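Local coordinates for extracellular solute-binding protein family 1 (Pseudothermotoga lettingae, PDB 5CI5) that binds tagatose as what is probably the extracellular solute-binding subunit of an ABC sugar transporter, at residues Tyr135-Phe148 / Met254-Ser268. Numbering follows the deposited sequence.
Sequences YTDCRLLLYNKAMF and MAQNRVAMAIGGPWS. With T6T (alpha-D-tagatopyranose), chain C.
Strands 140-144 and 261-264 pair as antiparallel neighbours, and the chain leading into the first and out of the second lines the tagatose pocket of this two-lobed solute-binding protein. Leu140 and Leu142 each exchange a pair of backbone hydrogen bonds, with Gly264 and Ala262 respectively, and a fifth bond runs from Asn144 N to Ala260 O.

At the sugar end, one face of the Trp267 ring meets the ligand, with T6T C1 over the middle of the ring system, 3.3 Å from its plane. Trp267 CH2 in turn sits 3.5 Å from Arg139 CZ, over one face of the guanidinium, whose plane is inclined 33° to the indole. Arg139 runs extended from CG to NE past Ile263 CG2. T6T O3 lies at the edge of the guanidinium, near its plane, and accepts from NH1; NH2 donates to T6T O6 over 3.0 Å in a nearly straight bond (171°). Asp137 CG stands between its backbone N and carbonyl carbon (chi1 63°), which brings OD2 to accept from both T6T O1 and O3, each at 2.7 Å, while CG rests against Trp267 CZ3.

At the far end, Asn144, the N-cap of helix 145-150, ties its start to the loop that follows helix 247-255. Its ND2 donates to Asn257 OD1 (2.9 Å), in plane and on a lone pair, and its OD1 caps Met147 N, which lies above the carbonyl plane. Asn257 itself is the C-prime residue of the Schellman motif ending helix 247-255. Selenium of Met147 packs on Ala260 CB, and that of Met261 meets the edge of the Phe148 ring, 5.2 Å from its centroid, a Met-aromatic contact.

Helix 162-172 covers Phe148 and Met261, Glu247 of helix 247-255 forms a salt bridge with Arg139, helix 355-363 packs on Leu140 and Pro266, and strand 283-286 flanks strand 140-144 on its other edge.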
loop_
_atom_site.group_PDB
_atom_site.type_symbol
_atom_site.label_atom_id
_atom_site.label_comp_id
_atom_site.label_asym_id
_atom_site.label_seq_id
_atom_site.Cartn_x
_atom_site.Cartn_y
_atom_site.Cartn_z
ATOM N N TYR A 135 6.618 -1.414 8.476
ATOM C CA TYR A 135 6.129 -2.582 7.747
ATOM C C TYR A 135 6.150 -2.305 6.269
ATOM O O TYR A 135 6.202 -1.160 5.832
ATOM C CB TYR A 135 4.725 -3.015 8.205
ATOM C CG TYR A 135 3.483 -2.436 7.530
ATOM C CD1 TYR A 135 3.106 -2.842 6.258
ATOM C CD2 TYR A 135 2.634 -1.575 8.215
ATOM C CE1 TYR A 135 1.929 -2.370 5.677
ATOM C CE2 TYR A 135 1.452 -1.107 7.652
ATOM C CZ TYR A 135 1.107 -1.516 6.387
ATOM O OH TYR A 135 -0.088 -1.033 5.881
ATOM N N THR A 136 6.202 -3.392 5.516
ATOM C CA THR A 136 6.205 -3.291 4.073
ATOM C C THR A 136 5.252 -4.337 3.473
ATOM O O THR A 136 4.574 -5.096 4.201
ATOM C CB THR A 136 7.645 -3.438 3.528
ATOM O OG1 THR A 136 7.683 -3.107 2.133
ATOM C CG2 THR A 136 8.238 -4.838 3.762
ATOM N N ASP A 137 5.179 -4.324 2.151
ATOM C CA ASP A 137 4.286 -5.177 1.403
ATOM C C ASP A 137 4.621 -5.086 -0.078
ATOM O O ASP A 137 5.434 -4.258 -0.500
ATOM C CB ASP A 137 2.812 -4.778 1.643
ATOM C CG ASP A 137 2.479 -3.344 1.157
ATOM O OD1 ASP A 137 2.766 -3.038 -0.017
ATOM O OD2 ASP A 137 1.931 -2.525 1.958
ATOM N N CYS A 138 3.993 -5.955 -0.863
ATOM C CA CYS A 138 3.913 -5.721 -2.300
ATOM C C CYS A 138 2.506 -6.126 -2.694
ATOM O O CYS A 138 1.794 -6.792 -1.926
ATOM C CB CYS A 138 4.984 -6.489 -3.093
ATOM S SG CYS A 138 4.906 -8.263 -3.003
ATOM N N ARG A 139 2.084 -5.682 -3.867
ATOM C CA ARG A 139 0.699 -5.904 -4.273
ATOM C C ARG A 139 0.554 -7.062 -5.223
ATOM O O ARG A 139 1.375 -7.290 -6.125
ATOM C CB ARG A 139 0.108 -4.627 -4.872
ATOM C CG ARG A 139 -0.618 -3.791 -3.834
ATOM C CD ARG A 139 -1.000 -2.391 -4.273
ATOM N NE ARG A 139 -1.975 -1.833 -3.330
ATOM C CZ ARG A 139 -1.678 -1.290 -2.153
ATOM N NH1 ARG A 139 -0.411 -1.175 -1.773
ATOM N NH2 ARG A 139 -2.655 -0.839 -1.359
ATOM N N LEU A 140 -0.518 -7.792 -4.962
ATOM C CA LEU A 140 -0.804 -9.095 -5.564
ATOM C C LEU A 140 -2.288 -9.244 -5.829
ATOM O O LEU A 140 -3.094 -8.405 -5.408
ATOM C CB LEU A 140 -0.342 -10.226 -4.643
ATOM C CG LEU A 140 1.129 -10.233 -4.235
ATOM C CD1 LEU A 140 1.315 -11.075 -2.989
ATOM C CD2 LEU A 140 1.972 -10.758 -5.365
ATOM N N LEU A 141 -2.636 -10.316 -6.529
ATOM C CA LEU A 141 -4.026 -10.743 -6.578
ATOM C C LEU A 141 -4.367 -11.409 -5.247
ATOM O O LEU A 141 -3.718 -12.374 -4.849
ATOM C CB LEU A 141 -4.262 -11.697 -7.731
ATOM C CG LEU A 141 -5.687 -12.162 -7.928
ATOM C CD1 LEU A 141 -6.529 -11.041 -8.522
ATOM C CD2 LEU A 141 -5.742 -13.409 -8.800
ATOM N N LEU A 142 -5.375 -10.854 -4.583
ATOM C CA LEU A 142 -6.039 -11.460 -3.418
ATOM C C LEU A 142 -7.320 -12.111 -3.892
ATOM O O LEU A 142 -8.083 -11.475 -4.607
ATOM C CB LEU A 142 -6.335 -10.370 -2.376
ATOM C CG LEU A 142 -7.002 -10.781 -1.070
ATOM C CD1 LEU A 142 -6.055 -11.587 -0.182
ATOM C CD2 LEU A 142 -7.474 -9.513 -0.326
ATOM N N TYR A 143 -7.557 -13.372 -3.540
ATOM C CA TYR A 143 -8.741 -14.028 -4.053
ATOM C C TYR A 143 -9.323 -15.047 -3.090
ATOM O O TYR A 143 -8.646 -15.549 -2.196
ATOM C CB TYR A 143 -8.422 -14.678 -5.413
ATOM C CG TYR A 143 -7.455 -15.845 -5.377
ATOM C CD1 TYR A 143 -6.073 -15.629 -5.390
ATOM C CD2 TYR A 143 -7.914 -17.162 -5.375
ATOM C CE1 TYR A 143 -5.188 -16.682 -5.369
ATOM C CE2 TYR A 143 -7.026 -18.226 -5.352
ATOM C CZ TYR A 143 -5.671 -17.981 -5.360
ATOM O OH TYR A 143 -4.780 -19.029 -5.338
ATOM N N ASN A 144 -10.599 -15.347 -3.336
ATOM C CA ASN A 144 -11.457 -16.118 -2.460
ATOM C C ASN A 144 -11.630 -17.506 -3.057
ATOM O O ASN A 144 -12.223 -17.656 -4.120
ATOM C CB ASN A 144 -12.799 -15.380 -2.314
ATOM C CG ASN A 144 -13.785 -16.079 -1.378
ATOM O OD1 ASN A 144 -13.964 -17.292 -1.431
ATOM N ND2 ASN A 144 -14.411 -15.305 -0.503
ATOM N N LYS A 145 -11.128 -18.520 -2.362
ATOM C CA LYS A 145 -11.126 -19.878 -2.884
ATOM C C LYS A 145 -12.527 -20.460 -3.021
ATOM O O LYS A 145 -12.834 -21.136 -4.014
ATOM C CB LYS A 145 -10.288 -20.765 -1.976
ATOM C CG LYS A 145 -8.780 -20.551 -2.108
ATOM C CD LYS A 145 -8.057 -21.495 -1.150
ATOM C CE LYS A 145 -6.697 -21.913 -1.650
ATOM N NZ LYS A 145 -6.197 -23.060 -0.830
ATOM N N ALA A 146 -13.373 -20.184 -2.034
ATOM C CA ALA A 146 -14.708 -20.760 -2.010
ATOM C C ALA A 146 -15.535 -20.238 -3.166
ATOM O O ALA A 146 -16.372 -20.958 -3.709
ATOM C CB ALA A 146 -15.401 -20.451 -0.698
HETATM N N MSE A 147 -15.310 -18.977 -3.531
HETATM C CA MSE A 147 -16.038 -18.371 -4.635
HETATM C C MSE A 147 -15.578 -18.952 -5.956
HETATM O O MSE A 147 -16.405 -19.176 -6.825
HETATM C CB MSE A 147 -15.893 -16.856 -4.617
HETATM C CG MSE A 147 -16.555 -16.229 -3.414
HETATM SE SE MSE A 147 -16.468 -14.303 -3.443
HETATM C CE MSE A 147 -17.813 -13.967 -4.793
ATOM N N PHE A 148 -14.282 -19.227 -6.109
ATOM C CA PHE A 148 -13.792 -19.900 -7.318
ATOM C C PHE A 148 -14.478 -21.261 -7.451
ATOM O O PHE A 148 -15.049 -21.611 -8.499
ATOM C CB PHE A 148 -12.263 -20.054 -7.271
ATOM C CG PHE A 148 -11.520 -18.900 -7.902
ATOM C CD1 PHE A 148 -11.622 -17.623 -7.377
ATOM C CD2 PHE A 148 -10.714 -19.098 -9.005
ATOM C CE1 PHE A 148 -10.936 -16.571 -7.950
ATOM C CE2 PHE A 148 -10.042 -18.058 -9.571
ATOM C CZ PHE A 148 -10.157 -16.792 -9.050
HETATM N N MSE A 254 -15.048 -9.354 0.249
HETATM C CA MSE A 254 -14.530 -10.686 0.012
HETATM C C MSE A 254 -14.795 -11.573 1.248
HETATM O O MSE A 254 -15.113 -12.756 1.122
HETATM C CB MSE A 254 -13.038 -10.635 -0.325
HETATM C CG MSE A 254 -12.484 -11.974 -0.690
HETATM SE SE MSE A 254 -10.606 -11.893 -1.220
HETATM C CE MSE A 254 -10.786 -10.715 -2.769
ATOM N N ALA A 255 -14.661 -10.994 2.432
ATOM C CA ALA A 255 -14.893 -11.725 3.675
ATOM C C ALA A 255 -16.360 -12.152 3.781
ATOM O O ALA A 255 -16.693 -13.070 4.530
ATOM C CB ALA A 255 -14.490 -10.878 4.849
ATOM N N GLN A 256 -17.233 -11.475 3.049
ATOM C CA GLN A 256 -18.636 -11.861 2.980
ATOM C C GLN A 256 -18.940 -12.749 1.777
ATOM O O GLN A 256 -20.097 -12.991 1.490
ATOM C CB GLN A 256 -19.526 -10.633 2.895
ATOM C CG GLN A 256 -19.420 -9.661 4.070
ATOM C CD GLN A 256 -20.355 -8.481 3.878
ATOM O OE1 GLN A 256 -20.389 -7.878 2.806
ATOM N NE2 GLN A 256 -21.133 -8.155 4.912
ATOM N N ASN A 257 -17.904 -13.227 1.090
ATOM C CA ASN A 257 -18.047 -14.009 -0.144
ATOM C C ASN A 257 -18.867 -13.304 -1.227
ATOM O O ASN A 257 -19.643 -13.934 -1.945
ATOM C CB ASN A 257 -18.645 -15.377 0.206
ATOM C CG ASN A 257 -17.826 -16.099 1.251
ATOM O OD1 ASN A 257 -16.611 -16.230 1.121
ATOM N ND2 ASN A 257 -18.476 -16.521 2.328
ATOM N N ARG A 258 -18.636 -11.998 -1.392
ATOM C CA ARG A 258 -19.314 -11.228 -2.438
ATOM C C ARG A 258 -18.371 -10.699 -3.506
ATOM O O ARG A 258 -18.822 -10.336 -4.577
ATOM C CB ARG A 258 -20.063 -10.057 -1.824
ATOM C CG ARG A 258 -21.152 -10.531 -0.863
ATOM C CD ARG A 258 -22.306 -9.593 -0.846
ATOM N NE ARG A 258 -21.911 -8.285 -0.370
ATOM C CZ ARG A 258 -21.826 -7.187 -1.112
ATOM N NH1 ARG A 258 -21.459 -6.063 -0.525
ATOM N NH2 ARG A 258 -22.090 -7.188 -2.417
ATOM N N VAL A 259 -17.075 -10.642 -3.213
ATOM C CA VAL A 259 -16.085 -10.194 -4.213
ATOM C C VAL A 259 -14.963 -11.196 -4.248
ATOM O O VAL A 259 -14.303 -11.404 -3.252
ATOM C CB VAL A 259 -15.529 -8.791 -3.902
ATOM C CG1 VAL A 259 -14.365 -8.412 -4.877
ATOM C CG2 VAL A 259 -16.620 -7.797 -4.016
ATOM N N ALA A 260 -14.729 -11.809 -5.409
ATOM C CA ALA A 260 -13.838 -12.961 -5.484
ATOM C C ALA A 260 -12.382 -12.617 -5.668
ATOM O O ALA A 260 -11.531 -13.436 -5.329
ATOM C CB ALA A 260 -14.271 -13.878 -6.600
HETATM N N MSE A 261 -12.100 -11.444 -6.230
HETATM C CA MSE A 261 -10.726 -11.043 -6.534
HETATM C C MSE A 261 -10.597 -9.559 -6.295
HETATM O O MSE A 261 -11.516 -8.812 -6.596
HETATM C CB MSE A 261 -10.341 -11.347 -7.988
HETATM C CG MSE A 261 -10.243 -12.802 -8.333
HETATM SE SE MSE A 261 -9.653 -13.069 -10.162
HETATM C CE MSE A 261 -11.369 -13.104 -11.056
ATOM N N ALA A 262 -9.436 -9.154 -5.797
ATOM C CA ALA A 262 -9.092 -7.745 -5.655
ATOM C C ALA A 262 -7.590 -7.615 -5.644
ATOM O O ALA A 262 -6.872 -8.611 -5.634
ATOM C CB ALA A 262 -9.674 -7.176 -4.369
ATOM N N ILE A 263 -7.105 -6.387 -5.628
ATOM C CA ILE A 263 -5.703 -6.158 -5.363
ATOM C C ILE A 263 -5.501 -6.073 -3.860
ATOM O O ILE A 263 -6.248 -5.393 -3.171
ATOM C CB ILE A 263 -5.190 -4.888 -6.093
ATOM C CG1 ILE A 263 -5.282 -5.114 -7.594
ATOM C CG2 ILE A 263 -3.754 -4.595 -5.661
ATOM C CD1 ILE A 263 -4.897 -3.940 -8.427
ATOM N N GLY A 264 -4.503 -6.798 -3.342
ATOM C CA GLY A 264 -4.200 -6.787 -1.925
ATOM C C GLY A 264 -2.800 -7.300 -1.677
ATOM O O GLY A 264 -1.961 -7.308 -2.570
ATOM N N GLY A 265 -2.553 -7.759 -0.461
ATOM C CA GLY A 265 -1.208 -8.157 -0.069
ATOM C C GLY A 265 -1.160 -8.519 1.403
ATOM O O GLY A 265 -2.206 -8.748 2.024
ATOM N N PRO A 266 0.048 -8.572 1.987
ATOM C CA PRO A 266 0.148 -9.135 3.347
ATOM C C PRO A 266 -0.550 -8.340 4.439
ATOM O O PRO A 266 -0.912 -8.945 5.445
ATOM C CB PRO A 266 1.677 -9.206 3.570
ATOM C CG PRO A 266 2.277 -8.283 2.571
ATOM C CD PRO A 266 1.364 -8.393 1.363
ATOM N N TRP A 267 -0.791 -7.036 4.264
ATOM C CA TRP A 267 -1.592 -6.293 5.253
ATOM C C TRP A 267 -3.042 -6.783 5.292
ATOM O O TRP A 267 -3.734 -6.628 6.305
ATOM C CB TRP A 267 -1.564 -4.784 4.967
ATOM C CG TRP A 267 -2.358 -4.412 3.766
ATOM C CD1 TRP A 267 -3.642 -3.958 3.747
ATOM C CD2 TRP A 267 -1.933 -4.466 2.403
ATOM N NE1 TRP A 267 -4.054 -3.742 2.457
ATOM C CE2 TRP A 267 -3.023 -4.049 1.605
ATOM C CE3 TRP A 267 -0.737 -4.831 1.773
ATOM C CZ2 TRP A 267 -2.949 -4.000 0.219
ATOM C CZ3 TRP A 267 -0.664 -4.759 0.404
ATOM C CH2 TRP A 267 -1.761 -4.342 -0.362
ATOM N N SER A 268 -3.497 -7.374 4.189
ATOM C CA SER A 268 -4.852 -7.849 4.063
ATOM C C SER A 268 -5.155 -9.007 4.985
ATOM O O SER A 268 -6.312 -9.251 5.318
ATOM C CB SER A 268 -5.139 -8.320 2.640
ATOM O OG SER A 268 -4.810 -7.337 1.687
HETATM O O3 T6T C . 0.839 -0.449 0.635
HETATM C C3 T6T C . 0.512 0.436 1.701
HETATM C C4 T6T C . 0.736 1.873 1.230
HETATM O O4 T6T C . 2.071 2.021 0.728
HETATM C C5 T6T C . -0.285 2.179 0.156
HETATM O O5 T6T C . -0.124 3.519 -0.312
HETATM C C6 T6T C . -1.696 1.949 0.687
HETATM O O6 T6T C . -1.823 0.588 1.094
HETATM C C2 T6T C . -0.903 0.209 2.123
HETATM O O2 T6T C . -1.177 0.970 3.306
HETATM C C1 T6T C . -1.166 -1.281 2.433
HETATM O O1 T6T C . -0.301 -1.815 3.367
#